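Local coordinates for protein D-threo-3-hydroxyaspartate dehydratase (Delftia, PDB 3WQC) that catalyses the pyridoxal phosphate-dependent deamination of D-threo-3-hydroxyaspartate to oxaloacetate and ammonia, at residues B[58-63]-B[382-387]; B[108-113]-B[133-138]; B[139-144]-B[167-172]; B[208-213]-B[218-223]. All blocks are in the same frame, centred on the assembly; numbering follows the deposited sequence. Where two conformers were deposited one is given.

Contact 1. Residues B[58-63]-B[382-387]; sequences VPVAAA and QTWERL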
loop_
_atom_site.group_PDB
_atom_site.type_symbol
_atom_site.label_atom_id
_atom_site.label_comp_id
_atom_site.label_asym_id
_atom_site.label_seq_id
_atom_site.Cartn_x
_atom_site.Cartn_y
_atom_site.Cartn_z
ATOM N N VAL B 58 -12.486 -13.995 -3.622
ATOM C CA VAL B 58 -13.574 -15.004 -3.595
ATOM C C VAL B 58 -13.024 -16.439 -3.615
ATOM O O VAL B 58 -13.397 -17.265 -2.755
ATOM C CB VAL B 58 -14.618 -14.719 -4.670
ATOM C CG1 VAL B 58 -15.582 -15.873 -4.873
ATOM C CG2 VAL B 58 -15.373 -13.440 -4.290
ATOM N N PRO B 59 -12.096 -16.760 -4.539
ATOM C CA PRO B 59 -11.626 -18.168 -4.569
ATOM C C PRO B 59 -10.818 -18.566 -3.347
ATOM O O PRO B 59 -10.790 -19.737 -2.970
ATOM C CB PRO B 59 -10.728 -18.276 -5.846
ATOM C CG PRO B 59 -10.475 -16.854 -6.283
ATOM C CD PRO B 59 -11.632 -16.002 -5.742
ATOM N N VAL B 60 -10.164 -17.594 -2.699
ATOM C CA VAL B 60 -9.411 -17.945 -1.473
ATOM C C VAL B 60 -10.421 -18.231 -0.358
ATOM O O VAL B 60 -10.326 -19.317 0.314
ATOM C CB VAL B 60 -8.490 -16.825 -0.998
ATOM C CG1 VAL B 60 -7.809 -17.130 0.370
ATOM C CG2 VAL B 60 -7.400 -16.545 -2.080
ATOM N N ALA B 61 -11.447 -17.406 -0.182
ATOM C CA ALA B 61 -12.468 -17.666 0.825
ATOM C C ALA B 61 -13.231 -18.948 0.472
ATOM O O ALA B 61 -13.684 -19.665 1.396
ATOM C CB ALA B 61 -13.451 -16.484 0.863
ATOM N N ALA B 62 -13.401 -19.251 -0.833
ATOM C CA ALA B 62 -14.095 -20.498 -1.191
ATOM C C ALA B 62 -13.317 -21.692 -0.684
ATOM O O ALA B 62 -13.871 -22.689 -0.231
ATOM C CB ALA B 62 -14.306 -20.625 -2.721
ATOM N N ALA B 63 -11.998 -21.667 -0.779
ATOM C CA ALA B 63 -11.156 -22.748 -0.262
ATOM C C ALA B 63 -11.288 -22.862 1.243
ATOM O O ALA B 63 -11.318 -23.966 1.817
ATOM C CB ALA B 63 -9.679 -22.578 -0.651
ATOM N N GLN B 382 -3.358 -18.993 -12.481
ATOM C CA GLN B 382 -4.673 -18.473 -12.843
ATOM C C GLN B 382 -4.851 -17.162 -12.156
ATOM O O GLN B 382 -4.399 -17.031 -11.012
ATOM C CB GLN B 382 -5.731 -19.434 -12.324
ATOM C CG GLN B 382 -7.106 -19.206 -12.844
ATOM C CD GLN B 382 -8.027 -20.360 -12.394
ATOM O OE1 GLN B 382 -8.195 -20.552 -11.183
ATOM N NE2 GLN B 382 -8.537 -21.171 -13.336
ATOM N N THR B 383 -5.562 -16.203 -12.748
ATOM C CA THR B 383 -5.665 -14.886 -12.126
ATOM C C THR B 383 -6.858 -14.931 -11.157
ATOM O O THR B 383 -7.996 -15.281 -11.565
ATOM C CB THR B 383 -6.002 -13.860 -13.244
ATOM O OG1 THR B 383 -4.896 -13.794 -14.153
ATOM C CG2 THR B 383 -6.223 -12.405 -12.616
ATOM N N TRP B 384 -6.613 -14.571 -9.884
ATOM C CA TRP B 384 -7.650 -14.522 -8.847
ATOM C C TRP B 384 -7.794 -13.102 -8.396
ATOM O O TRP B 384 -6.928 -12.568 -7.675
ATOM C CB TRP B 384 -7.265 -15.385 -7.672
ATOM C CG TRP B 384 -7.427 -16.869 -7.920
ATOM C CD1 TRP B 384 -7.737 -17.528 -9.131
ATOM C CD2 TRP B 384 -7.347 -17.905 -6.899
ATOM N NE1 TRP B 384 -7.871 -18.888 -8.941
ATOM C CE2 TRP B 384 -7.629 -19.185 -7.585
ATOM C CE3 TRP B 384 -7.091 -17.893 -5.488
ATOM C CZ2 TRP B 384 -7.693 -20.394 -6.888
ATOM C CZ3 TRP B 384 -7.111 -19.137 -4.795
ATOM C CH2 TRP B 384 -7.397 -20.366 -5.515
ATOM N N GLU B 385 -8.864 -12.427 -8.847
ATOM C CA GLU B 385 -9.064 -11.004 -8.514
ATOM C C GLU B 385 -9.238 -10.821 -7.000
ATOM O O GLU B 385 -9.724 -11.740 -6.298
ATOM C CB GLU B 385 -10.308 -10.503 -9.243
ATOM C CG GLU B 385 -10.053 -10.381 -10.767
ATOM C CD GLU B 385 -11.204 -9.699 -11.457
ATOM O OE1 GLU B 385 -12.148 -9.221 -10.768
ATOM O OE2 GLU B 385 -11.164 -9.642 -12.714
ATOM N N ARG B 386 -8.895 -9.642 -6.534
ATOM C CA ARG B 386 -9.207 -9.292 -5.141
ATOM C C ARG B 386 -9.701 -7.873 -5.116
ATOM O O ARG B 386 -9.526 -7.089 -6.080
ATOM C CB ARG B 386 -7.995 -9.495 -4.215
ATOM C CG ARG B 386 -6.799 -8.656 -4.607
ATOM C CD ARG B 386 -5.866 -8.519 -3.365
ATOM N NE ARG B 386 -6.474 -7.548 -2.453
ATOM C CZ ARG B 386 -6.191 -7.496 -1.131
ATOM N NH1 ARG B 386 -6.652 -6.485 -0.370
ATOM N NH2 ARG B 386 -5.497 -8.485 -0.511
ATOM N N LEU B 387 -10.293 -7.462 -3.983
ATOM C CA LEU B 387 -10.951 -6.135 -3.888
ATOM C C LEU B 387 -9.934 -5.058 -3.451
ATOM O O LEU B 387 -9.064 -5.303 -2.591
ATOM C CB LEU B 387 -11.983 -6.276 -2.770
ATOM C CG LEU B 387 -12.960 -5.146 -2.641
ATOM C CD1 LEU B 387 -13.729 -5.139 -3.974
ATOM C CD2 LEU B 387 -13.921 -5.681 -1.525
HETATM O O HOH W 1 -12.427 -12.268 -5.926
#
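Pro59 and Trp384 meet where helix 58-63 runs across strand 382-385 almost at a right angle (92°), the two axes 8.5 Å apart at their closest. The pyrrolidine ring of Pro59 lies over one face of the indole. Its CB sits 3.5 Å from the centroid of the six-membered ring, only 9° off the ring normal, a CH-pi contact, while Pro59 CG reaches Trp384 CD2 at 3.4 Å, above the corner where the five- and six-membered rings join. Val60 comes in differently: its CG2 branch meets the ring rim, 3.7 Å from Trp384 CE3. The contact joins helix 58-66, part of the alanine racemase-like TIM-barrel domain, to the edge of the mixed sheet in which strand 381-385 pairs with 371-375. The indole reaches the helix because its CG stands beside the backbone N and anti to the carbonyl carbon (chi1 -75°). Its rotation is fixed from within its own strand, where Trp384 NE1 gives a nearly straight hydrogen bond, lying in the indole plane, to Gln382 OE1 (2.8 Å). Replacing Trp384 by a serine would probably strip Pro59 of its aromatic platform and leave the Gln382 amide free to turn. Further along, a water accepts a hydrogen bond from Val58 N (2.9 Å) and donates to Glu385 O (2.8 Å), so the first turn of the helix is tied to the strand backbone. Ser57 OG bonds to the same carbonyl oxygen, and the side chain of Val60 lies about 11 Å from that of Lys53, the inferred cofactor lysine.

Contact 2. Residues B[108-113]-B[133-138]; sequences LRRRGC and REQGEA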
loop_
_atom_site.group_PDB
_atom_site.type_symbol
_atom_site.label_atom_id
_atom_site.label_comp_id
_atom_site.label_asym_id
_atom_site.label_seq_id
_atom_site.Cartn_x
_atom_site.Cartn_y
_atom_site.Cartn_z
ATOM N N LEU B 108 -27.949 -4.338 2.743
ATOM C CA LEU B 108 -27.369 -5.682 2.662
ATOM C C LEU B 108 -28.323 -6.679 3.381
ATOM O O LEU B 108 -28.581 -7.773 2.873
ATOM C CB LEU B 108 -25.987 -5.709 3.281
ATOM C CG LEU B 108 -24.920 -5.309 2.279
ATOM C CD1 LEU B 108 -23.690 -4.897 3.082
ATOM C CD2 LEU B 108 -24.534 -6.494 1.347
ATOM N N ARG B 109 -28.751 -6.310 4.624
ATOM C CA ARG B 109 -29.647 -7.265 5.331
ATOM C C ARG B 109 -30.995 -7.502 4.561
ATOM O O ARG B 109 -31.472 -8.656 4.519
ATOM C CB ARG B 109 -29.928 -6.741 6.775
ATOM C CG ARG B 109 -28.685 -6.943 7.649
ATOM C CD ARG B 109 -28.867 -6.376 9.064
ATOM N NE ARG B 109 -29.960 -7.102 9.745
ATOM C CZ ARG B 109 -29.839 -8.313 10.319
ATOM N NH1 ARG B 109 -28.621 -8.946 10.418
ATOM N NH2 ARG B 109 -30.935 -8.925 10.837
ATOM N N ARG B 110 -31.546 -6.423 3.986
ATOM C CA ARG B 110 -32.799 -6.515 3.274
ATOM C C ARG B 110 -32.654 -7.367 2.035
ATOM O O ARG B 110 -33.643 -8.021 1.670
ATOM C CB ARG B 110 -33.355 -5.149 2.924
ATOM C CG ARG B 110 -33.839 -4.354 4.128
ATOM C CD ARG B 110 -34.333 -2.930 3.695
ATOM N NE ARG B 110 -35.128 -2.211 4.722
ATOM C CZ ARG B 110 -35.540 -0.945 4.664
ATOM N NH1 ARG B 110 -35.290 -0.217 3.590
ATOM N NH2 ARG B 110 -36.205 -0.404 5.763
ATOM N N ARG B 111 -31.464 -7.438 1.436
ATOM C CA ARG B 111 -31.198 -8.364 0.285
ATOM C C ARG B 111 -30.905 -9.790 0.670
ATOM O O ARG B 111 -30.764 -10.650 -0.194
ATOM C CB ARG B 111 -29.875 -7.916 -0.515
ATOM C CG ARG B 111 -29.955 -6.671 -1.180
ATOM C CD ARG B 111 -28.902 -6.705 -2.319
ATOM N NE ARG B 111 -27.499 -6.544 -2.095
ATOM C CZ ARG B 111 -26.934 -5.371 -1.674
ATOM N NH1 ARG B 111 -27.681 -4.290 -1.255
ATOM N NH2 ARG B 111 -25.654 -5.291 -1.599
ATOM N N GLY B 112 -30.827 -10.089 1.990
ATOM C CA GLY B 112 -30.651 -11.408 2.460
ATOM C C GLY B 112 -29.318 -11.719 3.074
ATOM O O GLY B 112 -29.050 -12.890 3.420
ATOM N N CYS B 113 -28.504 -10.698 3.326
ATOM C CA CYS B 113 -27.230 -10.963 3.986
ATOM C C CYS B 113 -27.423 -10.962 5.528
ATOM O O CYS B 113 -27.998 -10.022 6.075
ATOM C CB CYS B 113 -26.235 -9.870 3.591
ATOM S SG CYS B 113 -24.558 -10.139 4.304
ATOM N N ARG B 133 -35.315 0.937 14.746
ATOM C CA ARG B 133 -36.732 1.173 15.022
ATOM C C ARG B 133 -37.363 1.961 13.847
ATOM O O ARG B 133 -38.497 1.655 13.409
ATOM C CB ARG B 133 -36.831 1.979 16.330
ATOM C CG ARG B 133 -36.554 1.040 17.497
ATOM C CD ARG B 133 -36.976 1.661 18.857
ATOM N NE ARG B 133 -36.281 2.918 19.068
ATOM C CZ ARG B 133 -35.084 3.041 19.653
ATOM N NH1 ARG B 133 -34.449 1.910 20.062
ATOM N NH2 ARG B 133 -34.536 4.284 19.814
ATOM N N GLU B 134 -36.695 3.013 13.382
ATOM C CA GLU B 134 -37.233 3.823 12.254
ATOM C C GLU B 134 -37.527 2.984 11.030
ATOM O O GLU B 134 -38.532 3.210 10.318
ATOM C CB GLU B 134 -36.300 5.005 11.898
ATOM C CG GLU B 134 -36.787 5.933 10.854
ATOM C CD GLU B 134 -35.647 6.888 10.328
ATOM O OE1 GLU B 134 -34.649 6.504 9.591
ATOM O OE2 GLU B 134 -35.728 8.066 10.647
ATOM N N GLN B 135 -36.593 2.084 10.732
ATOM C CA GLN B 135 -36.634 1.277 9.480
ATOM C C GLN B 135 -37.267 -0.094 9.615
ATOM O O GLN B 135 -37.327 -0.837 8.648
ATOM C CB GLN B 135 -35.194 1.101 8.947
ATOM C CG GLN B 135 -34.573 2.472 8.651
ATOM C CD GLN B 135 -35.251 3.215 7.537
ATOM O OE1 GLN B 135 -35.773 2.574 6.598
ATOM N NE2 GLN B 135 -35.341 4.551 7.650
ATOM N N GLY B 136 -37.689 -0.472 10.827
ATOM C CA GLY B 136 -38.273 -1.804 11.082
ATOM C C GLY B 136 -37.266 -2.944 10.939
ATOM O O GLY B 136 -37.580 -4.019 10.390
ATOM N N GLU B 137 -36.034 -2.697 11.405
ATOM C CA GLU B 137 -34.971 -3.689 11.264
ATOM C C GLU B 137 -34.367 -4.002 12.632
ATOM O O GLU B 137 -33.877 -3.087 13.311
ATOM C CB GLU B 137 -33.802 -3.203 10.336
ATOM C CG GLU B 137 -32.735 -4.254 10.059
ATOM C CD GLU B 137 -33.235 -5.424 9.227
ATOM O OE1 GLU B 137 -32.547 -6.475 9.191
ATOM O OE2 GLU B 137 -34.288 -5.283 8.560
ATOM N N ALA B 138 -34.400 -5.284 13.029
ATOM C CA ALA B 138 -33.769 -5.735 14.263
ATOM C C ALA B 138 -32.333 -6.123 13.867
ATOM O O ALA B 138 -32.005 -7.289 13.609
ATOM C CB ALA B 138 -34.505 -6.878 14.899
HETATM O O HOH W 2 -36.099 -3.402 7.381
#
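Arg109 NE donates to Glu137 OE1 at 2.7 Å, the short bond of a salt bridge. The carboxylate oxygen lies at the guanidinium edge, near its plane, and is met on its anti side, with the two planes turned 63° apart; Arg109 NH2 adds a weak second bond to the same oxygen. Beside it, in one of its two conformers, Arg110 NH2 forks onto one residue, bonding both Gln135 O and Gln135 OE1 at 3.1 Å, each on an in-plane lone pair. A water accepts from Arg110 NE at 3.1 Å and lies 2.9 Å from Glu137 OE2. A bend at chi3 (63°) folds Arg109 back to the carboxylate, and its NH1 bonds Leu115 O. Gln135 NE2 is held by Glu134 OE1 at 2.8 Å. Behind these groups, Schellman motifs at Gly112 and Gly136 turn the chain out of helices 102-110 and 122-135, two neighbouring outer helices of the TIM barrel. A methionine in place of Arg109 would probably leave the Glu137 carboxylate without its charged mate. The contact is thus polar and at the surface, relying on charge and directed bonds.

Contact 3. Residues B[139-144]-B[167-172]; sequences FEVWIE and RTLHDG
Leu169 reaches from helix 167-171 to the strand 140-144, and its two methyls do the touching. From CB the chain leads to CG, placed beside the backbone N and anti to the carbonyl carbon (chi1 -68°), which carries the fork of methyls to the strand. CD1 settles 3.8 Å from Val141 CG1 and also meets Ile143 CG1 at 4.2 Å, lying between two residues on the same face of the strand. CD2 lies beside it over the same valine, 4.0 Å from both Val141 CB and CG2. The fork of the leucine thus rests on the end of the valine, roughly perpendicular to it, its methyls spread over CG1, CB and CG2, while Ile143 and Leu169 run alongside each other, pointing opposite ways. Leu176 of strand 175-180 touches both Leu169 and Ile143 and extends this apolar layer. Strand 140-146, helix 159-171 and strand 175-180 form a beta-alpha-beta crossover of the TIM barrel, the two strands lying side by side and parallel. Trp142 points to the other face of its strand, where its NE1 gives an almost straight (177°) hydrogen bond to Glu140 OE1 at 2.8 Å, in the plane of the indole. Between helix and strand no hydrogen bond is made: three buried aliphatic side chains meet by van der Waals contact alone, so what fits the helix to the barrel wall is shape and the exclusion of water.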
loop_
_atom_site.group_PDB
_atom_site.type_symbol
_atom_site.label_atom_id
_atom_site.label_comp_id
_atom_site.label_asym_id
_atom_site.label_seq_id
_atom_site.Cartn_x
_atom_site.Cartn_y
_atom_site.Cartn_z
ATOM N N PHE B 139 -31.469 -5.130 13.800
ATOM C CA PHE B 139 -30.051 -5.439 13.506
ATOM C C PHE B 139 -29.462 -6.392 14.511
ATOM O O PHE B 139 -29.805 -6.262 15.747
ATOM C CB PHE B 139 -29.191 -4.149 13.594
ATOM C CG PHE B 139 -29.457 -3.195 12.428
ATOM C CD1 PHE B 139 -28.781 -3.428 11.195
ATOM C CD2 PHE B 139 -30.308 -2.067 12.536
ATOM C CE1 PHE B 139 -28.964 -2.518 10.110
ATOM C CE2 PHE B 139 -30.516 -1.218 11.479
ATOM C CZ PHE B 139 -29.845 -1.422 10.260
ATOM N N GLU B 140 -28.519 -7.262 14.079
ATOM C CA GLU B 140 -27.786 -8.086 15.033
ATOM C C GLU B 140 -26.494 -7.337 15.335
ATOM O O GLU B 140 -25.722 -6.971 14.384
ATOM C CB GLU B 140 -27.479 -9.456 14.439
ATOM C CG GLU B 140 -26.720 -10.286 15.484
ATOM C CD GLU B 140 -26.579 -11.739 15.103
ATOM O OE1 GLU B 140 -25.721 -12.416 15.782
ATOM O OE2 GLU B 140 -27.340 -12.280 14.226
ATOM N N VAL B 141 -26.182 -7.137 16.608
ATOM C CA VAL B 141 -25.055 -6.334 17.024
ATOM C C VAL B 141 -24.331 -7.113 18.110
ATOM O O VAL B 141 -24.958 -7.672 19.029
ATOM C CB VAL B 141 -25.486 -4.955 17.567
ATOM C CG1 VAL B 141 -24.271 -4.087 17.908
ATOM C CG2 VAL B 141 -26.400 -4.236 16.570
ATOM N N TRP B 142 -22.992 -7.180 17.966
ATOM C CA TRP B 142 -22.139 -7.767 19.006
ATOM C C TRP B 142 -21.396 -6.667 19.680
ATOM O O TRP B 142 -21.120 -5.606 19.083
ATOM C CB TRP B 142 -21.138 -8.754 18.421
ATOM C CG TRP B 142 -21.794 -9.928 17.725
ATOM C CD1 TRP B 142 -23.136 -10.202 17.427
ATOM C CD2 TRP B 142 -21.032 -11.026 17.134
ATOM N NE1 TRP B 142 -23.242 -11.364 16.695
ATOM C CE2 TRP B 142 -21.983 -11.905 16.484
ATOM C CE3 TRP B 142 -19.653 -11.311 17.044
ATOM C CZ2 TRP B 142 -21.564 -13.065 15.773
ATOM C CZ3 TRP B 142 -19.224 -12.457 16.329
ATOM C CH2 TRP B 142 -20.181 -13.318 15.707
ATOM N N ILE B 143 -20.976 -6.901 20.935
ATOM C CA ILE B 143 -20.247 -5.854 21.695
ATOM C C ILE B 143 -18.768 -6.210 21.638
ATOM O O ILE B 143 -18.361 -7.356 22.005
ATOM C CB ILE B 143 -20.745 -5.736 23.144
ATOM C CG1 ILE B 143 -22.280 -5.402 23.114
ATOM C CG2 ILE B 143 -19.869 -4.698 23.883
ATOM C CD1 ILE B 143 -22.908 -5.444 24.525
ATOM N N GLU B 144 -17.952 -5.281 21.187
ATOM C CA GLU B 144 -16.495 -5.521 21.149
ATOM C C GLU B 144 -15.836 -5.328 22.530
ATOM O O GLU B 144 -16.152 -4.320 23.202
ATOM C CB GLU B 144 -15.828 -4.597 20.099
ATOM C CG GLU B 144 -14.324 -4.956 19.885
ATOM C CD GLU B 144 -13.677 -4.298 18.703
ATOM O OE1 GLU B 144 -12.583 -4.819 18.339
ATOM O OE2 GLU B 144 -14.212 -3.276 18.199
ATOM N N ARG B 167 -28.160 -3.322 27.310
ATOM C CA ARG B 167 -29.564 -2.896 27.476
ATOM C C ARG B 167 -30.014 -1.976 26.398
ATOM O O ARG B 167 -31.136 -2.043 25.930
ATOM C CB ARG B 167 -29.730 -2.309 28.880
ATOM C CG ARG B 167 -29.604 -3.355 29.954
ATOM C CD ARG B 167 -29.532 -2.719 31.329
ATOM N NE ARG B 167 -29.511 -3.764 32.365
ATOM C CZ ARG B 167 -28.975 -3.551 33.572
ATOM N NH1 ARG B 167 -28.301 -2.400 33.824
ATOM N NH2 ARG B 167 -28.994 -4.517 34.474
ATOM N N THR B 168 -29.135 -1.042 25.985
ATOM C CA THR B 168 -29.547 -0.088 24.947
ATOM C C THR B 168 -29.960 -0.897 23.692
ATOM O O THR B 168 -30.981 -0.623 23.033
ATOM C CB THR B 168 -28.391 0.854 24.599
ATOM O OG1 THR B 168 -28.089 1.649 25.743
ATOM C CG2 THR B 168 -28.738 1.760 23.401
ATOM N N LEU B 169 -29.114 -1.912 23.350
ATOM C CA LEU B 169 -29.453 -2.743 22.186
ATOM C C LEU B 169 -30.710 -3.580 22.402
ATOM O O LEU B 169 -31.649 -3.586 21.578
ATOM C CB LEU B 169 -28.244 -3.681 21.863
ATOM C CG LEU B 169 -27.010 -2.913 21.356
ATOM C CD1 LEU B 169 -25.793 -3.900 21.380
ATOM C CD2 LEU B 169 -27.211 -2.290 19.968
ATOM N N HIS B 170 -30.745 -4.289 23.553
ATOM C CA HIS B 170 -31.846 -5.258 23.774
ATOM C C HIS B 170 -33.207 -4.585 24.009
ATOM O O HIS B 170 -34.230 -4.929 23.407
ATOM C CB HIS B 170 -31.456 -6.126 24.949
ATOM C CG HIS B 170 -32.438 -7.205 25.234
ATOM N ND1 HIS B 170 -32.576 -8.288 24.423
ATOM C CD2 HIS B 170 -33.304 -7.393 26.267
ATOM C CE1 HIS B 170 -33.548 -9.108 24.908
ATOM N NE2 HIS B 170 -33.958 -8.589 26.039
ATOM N N ASP B 171 -33.194 -3.497 24.844
ATOM C CA ASP B 171 -34.421 -2.770 25.156
ATOM C C ASP B 171 -34.857 -2.032 23.887
ATOM O O ASP B 171 -36.062 -1.759 23.707
ATOM C CB ASP B 171 -34.188 -1.702 26.200
ATOM C CG ASP B 171 -33.849 -2.259 27.545
ATOM O OD1 ASP B 171 -34.101 -3.435 27.856
ATOM O OD2 ASP B 171 -33.294 -1.434 28.382
ATOM N N GLY B 172 -33.874 -1.695 23.011
ATOM C CA GLY B 172 -34.126 -0.961 21.795
ATOM C C GLY B 172 -34.673 -1.830 20.690
ATOM O O GLY B 172 -34.917 -1.286 19.591
#

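Contact 4. Residues B[208-213]-B[218-223]; sequences QAAEAL and LPCPVV
The flat group that links Leu213 to Leu218 is a peptide carbonyl, with no aromatic ring involved. Leu218 N donates to Leu213 O at 3.0 Å, reaching it from a position tilted 33° out of the carbonyl plane, and Leu218 CB lies 3.4 Å from the same oxygen. This bond closes the turn by which the chain leaves helix 192-215 and doubles back along it. The CB atoms of Pro219 and Pro221 point away from the helix, those of Leu218, Cys220 and Val223 toward it. The sulfur of Cys220 touches both helix residues of the contact. SG sits between two residues one helical turn apart, 3.8 Å from Ala210 CB and 3.7 Å from Leu213 CD1, a place it reaches by standing beside the carbonyl carbon, opposite the backbone N (chi1 -169°). The other methyl of that leucine, CD2, meets Leu218 CD1 at 3.8 Å, so the two branches of Leu213 serve different partners. Ala210 is small enough to let the strand come close: its CB also receives Val223 CG2 at 3.6 Å. All five touching residues are buried, and apart from the one backbone bond the contact is apolar. Beyond it, Arg214 NH2 bonds Cys220 O, and Val223 N is hydrogen-bonded to Thr241 OG1. Strand 222-225 runs between parallel neighbours 175-180 and 242-243; Val179 of the former touches Ala210, Leu213 and Cys220, while His170 of helix 159-171 packs on Leu218 and Pro219, so that this end of helix 192-215 is seated on the outside of the TIM barrel.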
loop_
_atom_site.group_PDB
_atom_site.type_symbol
_atom_site.label_atom_id
_atom_site.label_comp_id
_atom_site.label_asym_id
_atom_site.label_seq_id
_atom_site.Cartn_x
_atom_site.Cartn_y
_atom_site.Cartn_z
ATOM N N GLN B 208 -15.537 -13.629 30.222
ATOM C CA GLN B 208 -15.971 -12.821 31.382
ATOM C C GLN B 208 -17.034 -11.812 30.970
ATOM O O GLN B 208 -18.061 -11.639 31.661
ATOM C CB GLN B 208 -14.761 -12.065 31.977
ATOM C CG GLN B 208 -15.036 -11.075 33.113
ATOM C CD GLN B 208 -13.793 -10.308 33.562
ATOM O OE1 GLN B 208 -12.728 -10.453 32.928
ATOM N NE2 GLN B 208 -13.960 -9.346 34.406
ATOM N N ALA B 209 -16.805 -11.138 29.821
ATOM C CA ALA B 209 -17.810 -10.126 29.390
ATOM C C ALA B 209 -19.131 -10.827 29.091
ATOM O O ALA B 209 -20.213 -10.307 29.443
ATOM C CB ALA B 209 -17.288 -9.410 28.141
ATOM N N ALA B 210 -19.075 -11.995 28.382
ATOM C CA ALA B 210 -20.342 -12.702 28.009
ATOM C C ALA B 210 -21.064 -13.082 29.339
ATOM O O ALA B 210 -22.297 -12.952 29.407
ATOM C CB ALA B 210 -20.037 -13.934 27.195
ATOM N N GLU B 211 -20.269 -13.591 30.284
ATOM C CA GLU B 211 -20.919 -14.048 31.541
ATOM C C GLU B 211 -21.556 -12.895 32.322
ATOM O O GLU B 211 -22.591 -13.064 33.002
ATOM C CB GLU B 211 -19.938 -14.797 32.415
ATOM C CG GLU B 211 -19.635 -16.130 31.770
ATOM C CD GLU B 211 -18.543 -16.905 32.495
ATOM O OE1 GLU B 211 -18.278 -18.104 32.169
ATOM O OE2 GLU B 211 -17.904 -16.365 33.429
ATOM N N ALA B 212 -20.951 -11.706 32.244
ATOM C CA ALA B 212 -21.531 -10.498 32.924
ATOM C C ALA B 212 -22.863 -10.135 32.229
ATOM O O ALA B 212 -23.862 -9.870 32.907
ATOM C CB ALA B 212 -20.537 -9.343 32.893
ATOM N N LEU B 213 -22.880 -10.095 30.877
ATOM C CA LEU B 213 -24.132 -9.774 30.192
ATOM C C LEU B 213 -25.228 -10.801 30.588
ATOM O O LEU B 213 -26.365 -10.434 30.862
ATOM C CB LEU B 213 -23.894 -9.825 28.667
ATOM C CG LEU B 213 -23.067 -8.634 28.137
ATOM C CD1 LEU B 213 -22.618 -9.051 26.701
ATOM C CD2 LEU B 213 -23.914 -7.341 28.094
ATOM N N LEU B 218 -29.243 -10.649 29.952
ATOM C CA LEU B 218 -29.166 -10.239 28.517
ATOM C C LEU B 218 -28.657 -11.426 27.701
ATOM O O LEU B 218 -27.830 -12.198 28.216
ATOM C CB LEU B 218 -28.152 -9.062 28.358
ATOM C CG LEU B 218 -28.663 -7.769 29.032
ATOM C CD1 LEU B 218 -27.492 -6.847 29.179
ATOM C CD2 LEU B 218 -29.759 -7.168 28.133
ATOM N N PRO B 219 -29.168 -11.601 26.465
ATOM C CA PRO B 219 -28.632 -12.710 25.658
ATOM C C PRO B 219 -27.209 -12.424 25.238
ATOM O O PRO B 219 -26.824 -11.236 24.968
ATOM C CB PRO B 219 -29.529 -12.693 24.415
ATOM C CG PRO B 219 -30.030 -11.243 24.299
ATOM C CD PRO B 219 -30.076 -10.673 25.737
ATOM N N CYS B 220 -26.421 -13.460 25.108
ATOM C CA CYS B 220 -25.039 -13.314 24.561
ATOM C C CYS B 220 -24.630 -14.666 24.003
ATOM O O CYS B 220 -23.724 -15.272 24.547
ATOM C CB CYS B 220 -24.070 -12.754 25.624
ATOM S SG CYS B 220 -22.494 -12.293 24.828
ATOM N N PRO B 221 -25.274 -15.106 22.862
ATOM C CA PRO B 221 -25.018 -16.526 22.511
ATOM C C PRO B 221 -23.628 -16.763 21.893
ATOM O O PRO B 221 -23.152 -17.909 21.922
ATOM C CB PRO B 221 -26.163 -16.847 21.573
ATOM C CG PRO B 221 -26.649 -15.514 21.084
ATOM C CD PRO B 221 -26.454 -14.524 22.183
ATOM N N VAL B 222 -23.057 -15.769 21.212
ATOM C CA VAL B 222 -21.762 -15.990 20.567
ATOM C C VAL B 222 -20.658 -15.350 21.396
ATOM O O VAL B 222 -20.769 -14.215 21.924
ATOM C CB VAL B 222 -21.725 -15.350 19.144
ATOM C CG1 VAL B 222 -20.259 -15.286 18.607
ATOM C CG2 VAL B 222 -22.699 -16.091 18.247
ATOM N N VAL B 223 -19.557 -16.079 21.525
ATOM C CA VAL B 223 -18.297 -15.569 22.131
ATOM C C VAL B 223 -17.283 -15.789 21.039
ATOM O O VAL B 223 -16.931 -16.946 20.731
ATOM C CB VAL B 223 -17.914 -16.229 23.440
ATOM C CG1 VAL B 223 -16.571 -15.759 23.977
ATOM C CG2 VAL B 223 -19.044 -16.010 24.435
#

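In the fold
Contacts 2, 3 and 4 follow one another along the chain, all nested inside the long loop that contact 1 closes. They lie within the alanine racemase-like domain, and each joins pieces close together along the chain. Contacts 2 and 3 have centres 15 Å apart and touch, Arg109 packing on Phe139; contacts 3 and 4, 12 Å apart, share the parallel sheet and meet through Trp142 with Val222. Contact 1 stands apart, its centre 29 to 35 Å from the others, and ties a barrel helix to strand 381-385 of the mixed sheet, close to the C-terminus. Three local contacts thus assemble one flank of the barrel, and one long-range contact joins barrel to sheet.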